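Local coordinates for uricase (Arthrobacter globiformis, PDB 2YZC), which catalyses the oxidation of uric acid by molecular oxygen to 5-hydroxyisourate, which is then processed further to (S)-allantoin, at residues Q112-R117 with K129-T134. Residues are numbered along the deposited sequence; the frame is centred on the assembly and turned at random.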
loop_
_atom_site.group_PDB
_atom_site.type_symbol
_atom_site.label_atom_id
_atom_site.label_comp_id
_atom_site.label_asym_id
_atom_site.label_seq_id
_atom_site.Cartn_x
_atom_site.Cartn_y
_atom_site.Cartn_z
ATOM N N GLN A 112 -2.262 4.266 17.918
ATOM C CA GLN A 112 -3.426 5.039 18.335
ATOM C C GLN A 112 -3.728 6.005 17.208
ATOM O O GLN A 112 -2.835 6.718 16.743
ATOM C CB GLN A 112 -3.136 5.828 19.614
ATOM C CG GLN A 112 -4.343 6.606 20.143
ATOM C CD GLN A 112 -4.024 7.398 21.398
ATOM O OE1 GLN A 112 -3.238 6.963 22.231
ATOM N NE2 GLN A 112 -4.647 8.564 21.541
ATOM N N PHE A 113 -4.984 6.015 16.770
ATOM C CA PHE A 113 -5.424 6.880 15.688
ATOM C C PHE A 113 -6.237 8.034 16.256
ATOM O O PHE A 113 -7.119 7.835 17.095
ATOM C CB PHE A 113 -6.254 6.073 14.690
ATOM C CG PHE A 113 -5.568 4.824 14.214
ATOM C CD1 PHE A 113 -6.063 3.570 14.548
ATOM C CD2 PHE A 113 -4.395 4.904 13.470
ATOM C CE1 PHE A 113 -5.398 2.407 14.151
ATOM C CE2 PHE A 113 -3.721 3.750 13.067
ATOM C CZ PHE A 113 -4.225 2.499 13.410
ATOM N N PHE A 114 -5.939 9.240 15.792
ATOM C CA PHE A 114 -6.623 10.423 16.288
ATOM C C PHE A 114 -7.859 10.832 15.503
ATOM O O PHE A 114 -7.925 10.666 14.283
ATOM C CB PHE A 114 -5.647 11.598 16.351
ATOM C CG PHE A 114 -4.477 11.357 17.267
ATOM C CD1 PHE A 114 -3.214 11.092 16.752
ATOM C CD2 PHE A 114 -4.651 11.358 18.647
ATOM C CE1 PHE A 114 -2.135 10.830 17.602
ATOM C CE2 PHE A 114 -3.582 11.095 19.507
ATOM C CZ PHE A 114 -2.323 10.832 18.982
ATOM N N TRP A 115 -8.831 11.376 16.234
ATOM C CA TRP A 115 -10.084 11.843 15.667
ATOM C C TRP A 115 -10.384 13.250 16.183
ATOM O O TRP A 115 -10.060 13.589 17.324
ATOM C CB TRP A 115 -11.244 10.927 16.074
ATOM C CG TRP A 115 -11.217 9.557 15.457
ATOM C CD1 TRP A 115 -10.521 8.467 15.899
ATOM C CD2 TRP A 115 -11.922 9.136 14.284
ATOM N NE1 TRP A 115 -10.752 7.393 15.075
ATOM C CE2 TRP A 115 -11.608 7.773 14.076
ATOM C CE3 TRP A 115 -12.790 9.776 13.387
ATOM C CZ2 TRP A 115 -12.132 7.036 13.007
ATOM C CZ3 TRP A 115 -13.311 9.041 12.320
ATOM C CH2 TRP A 115 -12.978 7.687 12.141
ATOM N N ASP A 116 -10.998 14.060 15.331
ATOM C CA ASP A 116 -11.394 15.415 15.698
ATOM C C ASP A 116 -12.908 15.477 15.560
ATOM O O ASP A 116 -13.481 14.784 14.722
ATOM C CB ASP A 116 -10.772 16.447 14.752
ATOM C CG ASP A 116 -9.259 16.436 14.792
ATOM O OD1 ASP A 116 -8.694 16.421 15.906
ATOM O OD2 ASP A 116 -8.639 16.452 13.711
ATOM N N ARG A 117 -13.559 16.292 16.381
ATOM C CA ARG A 117 -15.006 16.434 16.285
ATOM C C ARG A 117 -15.316 17.259 15.049
ATOM O O ARG A 117 -14.514 18.099 14.640
ATOM C CB ARG A 117 -15.572 17.161 17.510
ATOM C CG ARG A 117 -15.474 16.394 18.814
ATOM C CD ARG A 117 -16.058 17.199 19.976
ATOM N NE ARG A 117 -15.813 16.517 21.243
ATOM C CZ ARG A 117 -16.486 15.448 21.660
ATOM N NH1 ARG A 117 -17.463 14.939 20.919
ATOM N NH2 ARG A 117 -16.159 14.871 22.807
ATOM N N LYS A 129 -5.388 12.168 10.137
ATOM C CA LYS A 129 -4.421 11.189 9.646
ATOM C C LYS A 129 -2.988 11.701 9.549
ATOM O O LYS A 129 -2.116 11.002 9.033
ATOM C CB LYS A 129 -4.860 10.697 8.265
ATOM C CG LYS A 129 -6.289 10.149 8.204
ATOM C CD LYS A 129 -6.596 9.586 6.819
ATOM C CE LYS A 129 -7.972 8.924 6.765
ATOM N NZ LYS A 129 -8.289 8.440 5.389
ATOM N N SER A 130 -2.739 12.900 10.059
ATOM C CA SER A 130 -1.411 13.499 9.953
ATOM C C SER A 130 -0.298 12.876 10.782
ATOM O O SER A 130 0.870 13.193 10.585
ATOM C CB SER A 130 -1.515 14.995 10.232
ATOM O OG SER A 130 -2.422 15.567 9.304
ATOM N N GLU A 131 -0.661 11.987 11.700
ATOM C CA GLU A 131 0.322 11.300 12.524
ATOM C C GLU A 131 -0.344 10.122 13.213
ATOM O O GLU A 131 -1.560 10.094 13.369
ATOM C CB GLU A 131 0.897 12.238 13.586
ATOM C CG GLU A 131 -0.095 12.604 14.673
ATOM C CD GLU A 131 0.401 13.722 15.563
ATOM O OE1 GLU A 131 0.687 14.820 15.032
ATOM O OE2 GLU A 131 0.502 13.502 16.790
ATOM N N VAL A 132 0.470 9.154 13.615
ATOM C CA VAL A 132 -0.003 7.978 14.320
ATOM C C VAL A 132 0.877 7.845 15.553
ATOM O O VAL A 132 2.105 7.961 15.467
ATOM C CB VAL A 132 0.127 6.702 13.468
ATOM C CG1 VAL A 132 -0.239 5.482 14.302
ATOM C CG2 VAL A 132 -0.799 6.790 12.246
ATOM N N ARG A 133 0.241 7.621 16.696
ATOM C CA ARG A 133 0.949 7.467 17.960
ATOM C C ARG A 133 1.134 5.980 18.246
ATOM O O ARG A 133 0.239 5.173 17.983
ATOM C CB ARG A 133 0.146 8.140 19.074
ATOM C CG ARG A 133 0.636 7.873 20.493
ATOM C CD ARG A 133 -0.169 8.706 21.480
ATOM N NE ARG A 133 0.109 8.351 22.867
ATOM C CZ ARG A 133 -0.468 8.930 23.916
ATOM N NH1 ARG A 133 -1.354 9.902 23.736
ATOM N NH2 ARG A 133 -0.174 8.522 25.145
ATOM N N THR A 134 2.299 5.620 18.781
ATOM C CA THR A 134 2.582 4.228 19.080
ATOM C C THR A 134 3.029 4.027 20.522
ATOM O O THR A 134 3.515 4.951 21.173
ATOM C CB THR A 134 3.692 3.670 18.160
ATOM O OG1 THR A 134 4.934 4.326 18.453
ATOM C CG2 THR A 134 3.342 3.902 16.697
HETATM O O HOH W 1 -4.185 9.370 13.528
#
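Gln112 OE1 sits over one face of the Arg133 guanidinium, 3.4 Å above its plane and offset toward the rim. The amide and guanidinium planes are 33° apart. As directly paired residues they leave the same face of the sheet, and with CG anti to the backbone N in both (chi1 -177° in Gln112), the extended chains run alongside each other. Their polar ends bond to other groups: Gln112 OE1 to Thr85, and the Arg133 guanidinium to Asp200 and Glu86 in salt bridges. The Phe114 side chain crosses Arg133 at about a right angle and Glu131 at a slant. Its CZ lies 3.7 Å from Arg133 CB and also meets Arg133 CD. Its CE1 is 3.8 Å from Glu131 OE2, and CD1 and CE1 meet Glu131 CG. Ring and carboxylate planes are 84° apart. Glu131 OE2 is also hydrogen-bonded to Tyr203, and its OE1 forms a salt bridge with Arg207, both on helix 199-216. With alanine at position 114, Arg133 CB and CD and Glu131 CG would probably lose the ring that packs on them. The segments lie on antiparallel strands 103-117 and 131-140 of the uricase tunnelling fold (T-fold). Gln112 and Arg133 form a hydrogen-bonded pair: Gln112 N reaches Arg133 O at 2.7 Å, and Arg133 N reaches Gln112 O at 3.2 Å. Beyond this pair the strands diverge. A water links them, accepting from Phe114 N at 2.9 Å and donating to Glu131 O at 2.7 Å. Strand 124-129 then takes over, with Phe114 backbone-bonded to Asn128. Val132 CG1 packs 4.1 Å from Phe113 CE2.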